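Local coordinates for carbohydrate deacetylase (Enterococcus faecalis, PDB 2I5I), which probably removes acetyl groups from acetylated carbohydrates as a magnesium-dependent hydrolase, a step in the breakdown of oligosaccharides, at residues Leu7-Asp12 and Ile253-Tyr258; Val33-Ala38 and Thr58-Val63; Gln196-Val201 and Glu246-Arg251. One frame throughout, in Å; residues are numbered along the deposited sequence.

Contact 1 of 3, residues Leu7-Asp12 and Ile253-Tyr258; sequences LIINAD and ILLANY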
ATOM      1  N   LEU A   7     -17.841  25.385  -0.866  1.00 22.84           N
ATOM      2  CA  LEU A   7     -16.913  25.879   0.124  1.00 22.19           C
ATOM      3  C   LEU A   7     -15.629  25.029   0.146  1.00 22.31           C
ATOM      4  O   LEU A   7     -15.679  23.852   0.445  1.00 19.48           O
ATOM      5  CB  LEU A   7     -17.516  25.871   1.527  1.00 17.99           C
ATOM      6  CG  LEU A   7     -16.580  26.322   2.642  1.00 18.13           C
ATOM      7  CD1 LEU A   7     -16.089  27.747   2.417  1.00 25.41           C
ATOM      8  CD2 LEU A   7     -17.241  26.255   4.020  1.00 21.53           C
ATOM      9  N   ILE A   8     -14.543  25.675  -0.215  1.00 19.70           N
ATOM     10  CA  ILE A   8     -13.198  25.150  -0.167  1.00 20.00           C
ATOM     11  C   ILE A   8     -12.609  25.627   1.158  1.00 23.96           C
ATOM     12  O   ILE A   8     -12.557  26.825   1.446  1.00 24.55           O
ATOM     13  CB  ILE A   8     -12.385  25.650  -1.363  1.00 21.27           C
ATOM     14  CG1 ILE A   8     -12.964  25.275  -2.722  1.00 21.50           C
ATOM     15  CG2 ILE A   8     -10.939  25.199  -1.224  1.00 23.36           C
ATOM     16  CD1 ILE A   8     -12.288  25.993  -3.867  1.00 21.22           C
ATOM     17  N   ILE A   9     -12.197  24.706   1.997  1.00 23.00           N
ATOM     18  CA  ILE A   9     -11.511  24.902   3.265  1.00 21.70           C
ATOM     19  C   ILE A   9     -10.101  24.379   3.051  1.00 19.56           C
ATOM     20  O   ILE A   9      -9.842  23.193   2.910  1.00 19.26           O
ATOM     21  CB  ILE A   9     -12.224  24.209   4.439  1.00 21.26           C
ATOM     22  CG1 ILE A   9     -13.679  24.633   4.507  1.00 20.52           C
ATOM     23  CG2 ILE A   9     -11.521  24.461   5.760  1.00 20.85           C
ATOM     24  CD1 ILE A   9     -14.502  24.053   5.622  1.00 21.71           C
ATOM     25  N   ASN A  10      -9.194  25.353   2.947  1.00 18.92           N
ATOM     26  CA  ASN A  10      -7.841  25.045   2.497  1.00 19.76           C
ATOM     27  C   ASN A  10      -6.873  25.349   3.626  1.00 18.37           C
ATOM     28  O   ASN A  10      -6.812  26.465   4.139  1.00 23.79           O
ATOM     29  CB  ASN A  10      -7.433  25.841   1.245  1.00 18.64           C
ATOM     30  CG  ASN A  10      -6.050  25.451   0.751  1.00 18.73           C
ATOM     31  OD1 ASN A  10      -5.889  24.640  -0.171  1.00 23.55           O
ATOM     32  ND2 ASN A  10      -5.055  26.051   1.369  1.00 19.01           N
ATOM     33  N   ALA A  11      -6.101  24.322   3.967  1.00 22.47           N
ATOM     34  CA  ALA A  11      -5.055  24.465   4.971  1.00 16.62           C
ATOM     35  C   ALA A  11      -3.774  24.949   4.319  1.00 14.22           C
ATOM     36  O   ALA A  11      -3.217  24.268   3.455  1.00 19.43           O
ATOM     37  CB  ALA A  11      -4.808  23.131   5.674  1.00 20.81           C
ATOM     38  N   ASP A  12      -3.277  26.113   4.708  1.00 19.61           N
ATOM     39  CA  ASP A  12      -2.003  26.575   4.184  1.00 19.85           C
ATOM     40  C   ASP A  12      -0.822  25.889   4.883  1.00 23.94           C
ATOM     41  O   ASP A  12      -0.938  25.451   6.035  1.00 20.15           O
ATOM     42  CB  ASP A  12      -1.926  28.100   4.336  1.00 19.47           C
ATOM     43  CG  ASP A  12      -2.966  28.832   3.510  1.00 29.15           C
ATOM     44  OD1 ASP A  12      -3.814  28.182   2.861  1.00 24.14           O
ATOM     45  OD2 ASP A  12      -2.937  30.085   3.510  1.00 27.57           O
ATOM     46  N   ILE A 253     -24.323  23.587   2.799  1.00 31.37           N
ATOM     47  CA  ILE A 253     -23.105  23.922   2.061  1.00 33.54           C
ATOM     48  C   ILE A 253     -22.357  22.669   1.610  1.00 34.05           C
ATOM     49  O   ILE A 253     -22.230  21.713   2.372  1.00 28.74           O
ATOM     50  CB  ILE A 253     -22.191  24.838   2.902  1.00 26.52           C
ATOM     51  CG1 ILE A 253     -22.900  26.151   3.233  1.00 28.97           C
ATOM     52  CG2 ILE A 253     -20.840  25.068   2.251  1.00 25.14           C
ATOM     53  CD1 ILE A 253     -22.291  27.025   4.283  1.00 23.58           C
ATOM     54  N   LEU A 254     -21.889  22.716   0.369  1.00 26.25           N
ATOM     55  CA  LEU A 254     -21.141  21.651  -0.277  1.00 27.27           C
ATOM     56  C   LEU A 254     -19.650  21.824  -0.023  1.00 28.47           C
ATOM     57  O   LEU A 254     -19.102  22.873  -0.377  1.00 27.82           O
ATOM     58  CB  LEU A 254     -21.330  21.596  -1.794  1.00 27.38           C
ATOM     59  CG  LEU A 254     -22.699  21.201  -2.343  1.00 31.32           C
ATOM     60  CD1 LEU A 254     -22.699  21.226  -3.863  1.00 32.74           C
ATOM     61  CD2 LEU A 254     -23.106  19.846  -1.781  1.00 37.46           C
ATOM     62  N   LEU A 255     -18.993  20.824   0.578  1.00 25.33           N
ATOM     63  CA  LEU A 255     -17.549  21.007   0.777  1.00 18.57           C
ATOM     64  C   LEU A 255     -16.775  20.565  -0.450  1.00 23.22           C
ATOM     65  O   LEU A 255     -16.791  19.402  -0.833  1.00 26.71           O
ATOM     66  CB  LEU A 255     -17.059  20.242   2.013  1.00 24.18           C
ATOM     67  CG  LEU A 255     -17.359  20.892   3.363  1.00 26.91           C
ATOM     68  CD1 LEU A 255     -16.987  19.949   4.513  1.00 30.65           C
ATOM     69  CD2 LEU A 255     -16.618  22.219   3.518  1.00 30.88           C
ATOM     70  N   ALA A 256     -16.058  21.514  -1.051  1.00 20.09           N
ATOM     71  CA  ALA A 256     -15.389  21.295  -2.314  1.00 21.78           C
ATOM     72  C   ALA A 256     -13.903  21.577  -2.291  1.00 17.54           C
ATOM     73  O   ALA A 256     -13.309  21.982  -1.295  1.00 22.33           O
ATOM     74  CB  ALA A 256     -16.071  22.210  -3.343  1.00 27.36           C
ATOM     75  N   ASN A 257     -13.280  21.392  -3.452  1.00 19.08           N
ATOM     76  CA  ASN A 257     -11.854  21.656  -3.620  1.00 20.35           C
ATOM     77  C   ASN A 257     -11.659  22.389  -4.945  1.00 21.59           C
ATOM     78  O   ASN A 257     -12.687  22.665  -5.581  1.00 22.61           O
ATOM     79  CB  ASN A 257     -11.023  20.376  -3.545  1.00 22.15           C
ATOM     80  CG  ASN A 257     -11.477  19.313  -4.520  1.00 29.29           C
ATOM     81  OD1 ASN A 257     -11.726  19.592  -5.698  1.00 21.32           O
ATOM     82  ND2 ASN A 257     -11.579  18.095  -4.000  1.00 22.71           N
ATOM     83  N   TYR A 258     -10.435  22.726  -5.313  1.00 19.94           N
ATOM     84  CA  TYR A 258     -10.226  23.496  -6.549  1.00 23.10           C
ATOM     85  C   TYR A 258     -10.445  22.685  -7.810  1.00 21.36           C
ATOM     86  O   TYR A 258     -10.321  23.229  -8.917  1.00 27.40           O
ATOM     87  CB  TYR A 258      -8.834  24.143  -6.572  1.00 21.67           C
ATOM     88  CG  TYR A 258      -8.729  25.505  -5.923  1.00 24.33           C
ATOM     89  CD1 TYR A 258      -8.654  25.689  -4.558  1.00 20.30           C
ATOM     90  CD2 TYR A 258      -8.695  26.666  -6.697  1.00 20.94           C
ATOM     91  CE1 TYR A 258      -8.558  26.930  -3.946  1.00 22.80           C
ATOM     92  CE2 TYR A 258      -8.595  27.906  -6.107  1.00 22.15           C
ATOM     93  CZ  TYR A 258      -8.525  28.066  -4.745  1.00 23.78           C
ATOM     94  OH  TYR A 258      -8.419  29.315  -4.197  1.00 24.58           O
TER
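Leu7 pairs with Leu255 in a short parallel bridge, bonding to the residues before and after it, Leu254 and Ala256. Its N donates to Leu254 O at 2.9 Å, and its O takes the N-H of Ala256, with Ala256 N 2.8 Å away. These two backbone bonds join the segments, whose short strands are inclined at 48°. On one face of the sheet Leu7 CB presses tightly on Ile253 CG2 (3.5 Å). The Leu7 and Leu255 side chains run side by side, and Leu255 CD2 also reaches Ile9 CD1 at 3.5 Å, so that one methyl serves two residues of strand 6-11. On the opposite face Ile8 turns CG1 anti to its carbonyl carbon (chi1 -59°), and the chain, extended beyond CG1 (chi2 169°), carries CD1 over the ring of Tyr258. That methyl lies 4.0 Å from the ring centroid, a CH-pi contact slightly toward the rim. The ring is positioned in turn by a hydrogen bond between its OH and Glu210 OE1 and by stacking on His126. The contact thus joins the first and last strands of the parallel sheet. Strand 6-11 offers its other edge to strand 208-213, which bonds to the backbone of Ile8 and Asn10. Helix 191-203 covers Leu7 and Ile253 through Leu198, while Leu254 and Ala256 pack on Ala112 and Ile115 of the second subunit.

Contact 2 of 3, residues Val33-Ala38 and Thr58-Val63; sequences VTSTTA and TLAIGV
Strands 35-38 and 60-63 run parallel in register from Ser35 beside Ala60 to Ala38 beside Val63, their axes 4.4 Å apart at the closest and inclined by 32°. Three backbone bonds join them: Thr36 N to Ala60 O (2.9 Å), Gly62 N to Thr36 O (2.8 Å) and Ala38 N to Gly62 O (2.9 Å). Thr36 and Gly62 each both donate and accept, the alternation of a parallel ladder. On one face of the sheet Thr36 and Ile61 lie side by side and point the same way, with Thr36 CG2 against Ile61 CG1 at 3.8 Å. The torsion of Thr36 (chi1 -169°) swings OG1 away from its own N, where it meets the carbonyl of Ala11, and puts the methyl CG2 between N and the carbonyl carbon. Leu59 CD2 reaches that same methyl at 3.8 Å, while its CD1 lies against the backbone of Ser35. Ala38 CB extends this apolar row to Ile61 CG2. On the other face Thr37 lays CG2 over the backbone of Gly62, 3.8 Å from Gly62 C, and its hydroxyl is engaged by Asp128. The Thr37 side chain lies about 8 Å from that of His130, a predicted magnesium ligand, and borders a possible empty metal site of Asp13, His64 and His130. The two strands are the ends of a beta-alpha-beta crossover through helix 45-55, whose Met49 and Ala52 cover Ile61. Helix 103-117 adds Phe117 over Ala38, Ile61 and Val63, helix 18-29 packs Ile24 on Thr36, and strand 6-11 flanks strand 35-38.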
ATOM      1  N   VAL A  33     -11.409  20.132   6.543  1.00 20.42           N
ATOM      2  CA  VAL A  33     -10.411  20.597   5.581  1.00 20.19           C
ATOM      3  C   VAL A  33     -10.504  19.753   4.313  1.00 23.76           C
ATOM      4  O   VAL A  33     -10.426  18.519   4.342  1.00 23.27           O
ATOM      5  CB  VAL A  33      -8.977  20.560   6.134  1.00 19.26           C
ATOM      6  CG1 VAL A  33      -7.960  20.852   5.039  1.00 18.44           C
ATOM      7  CG2 VAL A  33      -8.843  21.531   7.301  1.00 18.62           C
ATOM      8  N   THR A  34     -10.695  20.402   3.162  1.00 18.29           N
ATOM      9  CA  THR A  34     -10.863  19.644   1.922  1.00 19.84           C
ATOM     10  C   THR A  34      -9.698  19.767   0.966  1.00 17.68           C
ATOM     11  O   THR A  34      -9.598  19.035  -0.039  1.00 20.28           O
ATOM     12  CB  THR A  34     -12.133  20.126   1.162  1.00 25.38           C
ATOM     13  OG1 THR A  34     -11.784  21.410   0.626  1.00 26.97           O
ATOM     14  CG2 THR A  34     -13.324  20.326   2.068  1.00 17.91           C
ATOM     15  N   SER A  35      -8.792  20.678   1.261  1.00 18.86           N
ATOM     16  CA  SER A  35      -7.663  21.039   0.429  1.00 17.43           C
ATOM     17  C   SER A  35      -6.501  21.559   1.254  1.00 12.25           C
ATOM     18  O   SER A  35      -6.719  22.000   2.394  1.00 18.84           O
ATOM     19  CB  SER A  35      -8.163  22.121  -0.537  1.00 26.93           C
ATOM     20  OG  SER A  35      -7.129  22.589  -1.377  1.00 21.77           O
ATOM     21  N   THR A  36      -5.315  21.529   0.684  1.00 16.61           N
ATOM     22  CA  THR A  36      -4.142  22.168   1.263  1.00 17.38           C
ATOM     23  C   THR A  36      -3.258  22.705   0.151  1.00 18.19           C
ATOM     24  O   THR A  36      -3.358  22.278  -1.009  1.00 21.38           O
ATOM     25  CB  THR A  36      -3.379  21.185   2.164  1.00 20.29           C
ATOM     26  OG1 THR A  36      -2.364  21.821   2.960  1.00 17.25           O
ATOM     27  CG2 THR A  36      -2.691  20.143   1.282  1.00 20.04           C
ATOM     28  N   THR A  37      -2.376  23.621   0.526  1.00 17.41           N
ATOM     29  CA  THR A  37      -1.359  24.086  -0.431  1.00 16.37           C
ATOM     30  C   THR A  37       0.023  23.928   0.204  1.00 18.44           C
ATOM     31  O   THR A  37       0.137  24.302   1.377  1.00 22.20           O
ATOM     32  CB  THR A  37      -1.578  25.531  -0.882  1.00 23.86           C
ATOM     33  OG1 THR A  37      -1.831  26.385   0.231  1.00 22.18           O
ATOM     34  CG2 THR A  37      -2.794  25.553  -1.809  1.00 20.48           C
ATOM     35  N   ALA A  38       0.926  23.372  -0.573  1.00 16.10           N
ATOM     36  CA  ALA A  38       2.222  22.884  -0.136  1.00 18.61           C
ATOM     37  C   ALA A  38       3.409  23.714  -0.583  1.00 24.11           C
ATOM     38  O   ALA A  38       3.418  24.219  -1.710  1.00 20.64           O
ATOM     39  CB  ALA A  38       2.378  21.458  -0.688  1.00 20.90           C
ATOM     40  N   THR A  58      -7.365  11.189  -0.287  1.00 20.23           N
ATOM     41  CA  THR A  58      -8.493  12.004  -0.673  1.00 20.26           C
ATOM     42  C   THR A  58      -8.171  13.498  -0.624  1.00 20.03           C
ATOM     43  O   THR A  58      -9.019  14.340  -0.959  1.00 25.58           O
ATOM     44  CB  THR A  58      -9.712  11.739   0.231  1.00 22.70           C
ATOM     45  OG1 THR A  58      -9.337  11.873   1.606  1.00 28.79           O
ATOM     46  CG2 THR A  58     -10.202  10.303   0.065  1.00 24.84           C
ATOM     47  N   LEU A  59      -6.971  13.855  -0.168  1.00 20.81           N
ATOM     48  CA  LEU A  59      -6.721  15.284   0.078  1.00 17.28           C
ATOM     49  C   LEU A  59      -6.274  16.008  -1.181  1.00 17.74           C
ATOM     50  O   LEU A  59      -5.342  15.580  -1.856  1.00 19.63           O
ATOM     51  CB  LEU A  59      -5.698  15.439   1.197  1.00 19.96           C
ATOM     52  CG  LEU A  59      -5.201  16.851   1.509  1.00 19.91           C
ATOM     53  CD1 LEU A  59      -6.359  17.748   1.909  1.00 27.64           C
ATOM     54  CD2 LEU A  59      -4.141  16.845   2.600  1.00 20.86           C
ATOM     55  N   ALA A  60      -6.965  17.114  -1.490  1.00 19.47           N
ATOM     56  CA  ALA A  60      -6.566  17.883  -2.674  1.00 20.87           C
ATOM     57  C   ALA A  60      -5.414  18.811  -2.317  1.00 14.65           C
ATOM     58  O   ALA A  60      -5.345  19.401  -1.239  1.00 17.58           O
ATOM     59  CB  ALA A  60      -7.759  18.629  -3.243  1.00 21.66           C
ATOM     60  N   ILE A  61      -4.448  18.941  -3.236  1.00 18.02           N
ATOM     61  CA  ILE A  61      -3.239  19.682  -2.937  1.00 16.54           C
ATOM     62  C   ILE A  61      -2.810  20.637  -4.063  1.00 19.30           C
ATOM     63  O   ILE A  61      -2.651  20.192  -5.196  1.00 19.42           O
ATOM     64  CB  ILE A  61      -2.060  18.723  -2.654  1.00 16.93           C
ATOM     65  CG1 ILE A  61      -2.403  17.707  -1.558  1.00 17.00           C
ATOM     66  CG2 ILE A  61      -0.794  19.490  -2.335  1.00 20.67           C
ATOM     67  CD1 ILE A  61      -1.271  16.722  -1.316  1.00 21.22           C
ATOM     68  N   GLY A  62      -2.630  21.898  -3.709  1.00 18.67           N
ATOM     69  CA  GLY A  62      -2.164  22.948  -4.604  1.00 20.32           C
ATOM     70  C   GLY A  62      -0.778  23.411  -4.198  1.00 24.44           C
ATOM     71  O   GLY A  62      -0.177  22.937  -3.219  1.00 21.05           O
ATOM     72  N   VAL A  63      -0.241  24.377  -4.956  1.00 19.82           N
ATOM     73  CA  VAL A  63       1.127  24.836  -4.710  1.00 18.57           C
ATOM     74  C   VAL A  63       1.115  26.193  -4.004  1.00 23.25           C
ATOM     75  O   VAL A  63       0.465  27.149  -4.444  1.00 19.57           O
ATOM     76  CB  VAL A  63       1.957  24.874  -6.004  1.00 18.72           C
ATOM     77  CG1 VAL A  63       1.303  25.741  -7.084  1.00 22.47           C
ATOM     78  CG2 VAL A  63       3.378  25.357  -5.753  1.00 18.70           C
TER

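Contact 3 of 3, residues Gln196-Val201 and Glu246-Arg251; sequences QLLDMV and EAIEER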
ATOM      1  N   GLN A 196     -20.048  32.217  11.711  1.00 25.56           N
ATOM      2  CA  GLN A 196     -20.116  33.539  11.110  1.00 31.70           C
ATOM      3  C   GLN A 196     -19.732  33.508   9.639  1.00 33.72           C
ATOM      4  O   GLN A 196     -20.418  34.007   8.760  1.00 34.74           O
ATOM      5  CB  GLN A 196     -19.168  34.508  11.810  1.00 39.40           C
ATOM      6  CG  GLN A 196     -19.729  35.307  12.976  1.00 56.06           C
ATOM      7  CD  GLN A 196     -18.581  35.947  13.756  1.00 57.58           C
ATOM      8  OE1 GLN A 196     -17.811  36.712  13.172  1.00 65.38           O
ATOM      9  NE2 GLN A 196     -18.460  35.618  15.039  1.00 66.42           N
ATOM     10  N   LEU A 197     -18.576  32.897   9.372  1.00 28.36           N
ATOM     11  CA  LEU A 197     -18.152  32.805   7.982  1.00 32.77           C
ATOM     12  C   LEU A 197     -19.131  31.953   7.189  1.00 29.17           C
ATOM     13  O   LEU A 197     -19.372  32.199   6.011  1.00 31.85           O
ATOM     14  CB  LEU A 197     -16.745  32.221   7.900  1.00 29.92           C
ATOM     15  CG  LEU A 197     -15.621  33.077   8.457  1.00 27.57           C
ATOM     16  CD1 LEU A 197     -14.305  32.306   8.450  1.00 26.47           C
ATOM     17  CD2 LEU A 197     -15.470  34.382   7.677  1.00 37.53           C
ATOM     18  N   LEU A 198     -19.697  30.939   7.845  1.00 27.07           N
ATOM     19  CA  LEU A 198     -20.612  30.070   7.094  1.00 32.28           C
ATOM     20  C   LEU A 198     -21.872  30.854   6.742  1.00 30.43           C
ATOM     21  O   LEU A 198     -22.409  30.796   5.640  1.00 26.83           O
ATOM     22  CB  LEU A 198     -20.930  28.802   7.886  1.00 29.70           C
ATOM     23  CG  LEU A 198     -19.777  27.826   8.130  1.00 25.46           C
ATOM     24  CD1 LEU A 198     -20.229  26.672   9.019  1.00 24.94           C
ATOM     25  CD2 LEU A 198     -19.227  27.316   6.807  1.00 23.55           C
ATOM     26  N   ASP A 199     -22.371  31.622   7.701  1.00 33.00           N
ATOM     27  CA  ASP A 199     -23.560  32.415   7.403  1.00 38.58           C
ATOM     28  C   ASP A 199     -23.270  33.388   6.265  1.00 33.52           C
ATOM     29  O   ASP A 199     -24.108  33.623   5.393  1.00 41.90           O
ATOM     30  CB  ASP A 199     -24.005  33.163   8.655  1.00 39.26           C
ATOM     31  CG  ASP A 199     -24.524  32.254   9.748  1.00 37.15           C
ATOM     32  OD1 ASP A 199     -25.082  31.193   9.404  1.00 36.09           O
ATOM     33  OD2 ASP A 199     -24.364  32.631  10.927  1.00 45.52           O
HETATM   34  N   MSE A 200     -22.064  33.951   6.284  1.00 38.11           N
HETATM   35  CA  MSE A 200     -21.644  34.855   5.210  1.00 33.86           C
HETATM   36  C   MSE A 200     -21.790  34.094   3.894  1.00 38.61           C
HETATM   37  O   MSE A 200     -22.343  34.605   2.921  1.00 37.65           O
HETATM   38  CB  MSE A 200     -20.235  35.395   5.389  1.00 33.75           C
HETATM   39  CG  MSE A 200     -20.071  36.546   6.377  1.00 33.62           C
HETATM   40 SE   MSE A 200     -18.332  37.009   6.605  0.75 49.99          SE
HETATM   41  CE  MSE A 200     -18.511  38.647   7.312  1.00 64.20           C
ATOM     42  N   VAL A 201     -21.325  32.843   3.860  1.00 35.18           N
ATOM     43  CA  VAL A 201     -21.431  32.137   2.577  1.00 37.33           C
ATOM     44  C   VAL A 201     -22.882  31.964   2.170  1.00 28.64           C
ATOM     45  O   VAL A 201     -23.279  32.081   1.016  1.00 34.13           O
ATOM     46  CB  VAL A 201     -20.748  30.759   2.618  1.00 36.71           C
ATOM     47  CG1 VAL A 201     -21.103  29.947   1.381  1.00 33.73           C
ATOM     48  CG2 VAL A 201     -19.241  30.950   2.733  1.00 33.21           C
ATOM     49  N   GLU A 246     -21.642  19.806  11.677  1.00 31.04           N
ATOM     50  CA  GLU A 246     -23.097  19.982  11.653  1.00 31.52           C
ATOM     51  C   GLU A 246     -23.499  21.318  11.036  1.00 28.33           C
ATOM     52  O   GLU A 246     -24.482  21.378  10.287  1.00 36.03           O
ATOM     53  CB  GLU A 246     -23.670  19.836  13.074  1.00 37.61           C
ATOM     54  CG  GLU A 246     -23.868  18.365  13.434  1.00 39.43           C
ATOM     55  CD  GLU A 246     -24.132  18.096  14.897  1.00 43.03           C
ATOM     56  OE1 GLU A 246     -24.377  19.061  15.653  1.00 45.09           O
ATOM     57  OE2 GLU A 246     -24.094  16.892  15.257  1.00 49.76           O
ATOM     58  N   ALA A 247     -22.761  22.380  11.327  1.00 25.34           N
ATOM     59  CA  ALA A 247     -23.106  23.715  10.833  1.00 25.97           C
ATOM     60  C   ALA A 247     -23.115  23.761   9.313  1.00 35.10           C
ATOM     61  O   ALA A 247     -24.011  24.330   8.675  1.00 35.97           O
ATOM     62  CB  ALA A 247     -22.154  24.772  11.353  1.00 28.38           C
ATOM     63  N   ILE A 248     -22.091  23.153   8.712  1.00 27.33           N
ATOM     64  CA  ILE A 248     -22.035  23.157   7.239  1.00 24.30           C
ATOM     65  C   ILE A 248     -23.229  22.394   6.698  1.00 38.45           C
ATOM     66  O   ILE A 248     -23.908  22.798   5.750  1.00 31.82           O
ATOM     67  CB  ILE A 248     -20.675  22.592   6.796  1.00 30.89           C
ATOM     68  CG1 ILE A 248     -19.565  23.646   6.955  1.00 34.24           C
ATOM     69  CG2 ILE A 248     -20.696  22.005   5.397  1.00 31.05           C
ATOM     70  CD1 ILE A 248     -18.216  23.092   7.352  1.00 28.05           C
ATOM     71  N   GLU A 249     -23.518  21.276   7.371  1.00 38.56           N
ATOM     72  CA  GLU A 249     -24.688  20.462   7.087  1.00 39.22           C
ATOM     73  C   GLU A 249     -25.983  21.278   7.127  1.00 34.21           C
ATOM     74  O   GLU A 249     -26.727  21.308   6.145  1.00 39.79           O
ATOM     75  CB  GLU A 249     -24.786  19.288   8.073  1.00 44.45           C
ATOM     76  CG  GLU A 249     -23.642  18.302   8.026  1.00 59.67           C
ATOM     77  CD  GLU A 249     -23.984  16.871   8.382  1.00 68.69           C
ATOM     78  OE1 GLU A 249     -25.177  16.502   8.425  1.00 82.73           O
ATOM     79  OE2 GLU A 249     -23.028  16.091   8.617  1.00 67.07           O
ATOM     80  N   GLU A 250     -26.253  21.933   8.245  1.00 36.52           N
ATOM     81  CA  GLU A 250     -27.469  22.696   8.485  1.00 44.67           C
ATOM     82  C   GLU A 250     -27.674  23.787   7.438  1.00 44.75           C
ATOM     83  O   GLU A 250     -28.788  24.269   7.224  1.00 34.91           O
ATOM     84  CB  GLU A 250     -27.433  23.321   9.882  1.00 49.30           C
ATOM     85  CG  GLU A 250     -27.975  24.727  10.032  1.00 64.78           C
ATOM     86  N   ARG A 251     -26.575  24.200   6.813  1.00 34.77           N
ATOM     87  CA  ARG A 251     -26.682  25.314   5.873  1.00 36.00           C
ATOM     88  C   ARG A 251     -26.668  24.820   4.436  1.00 32.12           C
ATOM     89  O   ARG A 251     -26.654  25.650   3.530  1.00 34.26           O
ATOM     90  CB  ARG A 251     -25.552  26.315   6.083  1.00 35.78           C
ATOM     91  CG  ARG A 251     -25.754  27.214   7.292  1.00 32.78           C
ATOM     92  CD  ARG A 251     -24.488  27.952   7.636  1.00 33.14           C
ATOM     93  NE  ARG A 251     -24.539  28.762   8.835  1.00 36.63           N
ATOM     94  CZ  ARG A 251     -24.659  28.330  10.083  1.00 35.30           C
ATOM     95  NH1 ARG A 251     -24.753  27.039  10.353  1.00 35.64           N
ATOM     96  NH2 ARG A 251     -24.688  29.199  11.083  1.00 33.31           N
TER
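Two helices on the outside of the parallel sheet, 191-203 and 242-250, meet here through Leu198 and Asp199 on one and Ala247, Ile248 and Arg251 on the other. Leu198 fills the buried part of the interface. Its CD1 touches Ala247 CB at 3.6 Å, and its CD2 meets Ile248 CG1 at 3.7 Å, the two side chains crossing at about a right angle. Both Leu198 and Ile248 also rest on Ile253, in the turn that leads from helix 242-250 into strand 254-256, so Leu198 and Ile248 link the helix pair to the start of that strand. Arg251, the first residue beyond the helix, stretches its chain along Leu198, with CD 3.7 Å from Leu198 CB. The guanidinium then meets the carboxylate of Asp199 side-on in a salt bridge: NE and NH2 each lie 2.6 Å from Asp199 OD1, and both bonds end on that single oxygen. Both are bent (139° at NE), and the two nitrogens come from the same face of the carboxylate, NE from 39° above its plane, while OD1 lies near the guanidinium plane. The planes of the two groups are 25° apart. The third nitrogen, NH1, turns back to its own helix and makes a long bond to Ala247 O at 3.3 Å.

How the contacts relate
Along the chain contact 1 closes a long loop between the N-terminal and C-terminal strands, and contacts 2 and 3 lie in series within it. Contacts 1 and 2 have centres 9 Å apart and share one sheet: strands 254-256 and 35-38 follow each other along the same edge of strand 6-11, and Thr34 bonds to Ala256. Contact 3 is 13 Å from contact 1, between centres, and lies on the sheet's outside, its Leu198 and Ile248 packing on Leu7 and Leu255. Contacts 2 and 3 (centres about 21 Å apart, nearest atoms about 7 Å) do not touch. Contact 2 borders the predicted metal site, contact 1 joins the sheet's first and last strands, and contact 3 two helices.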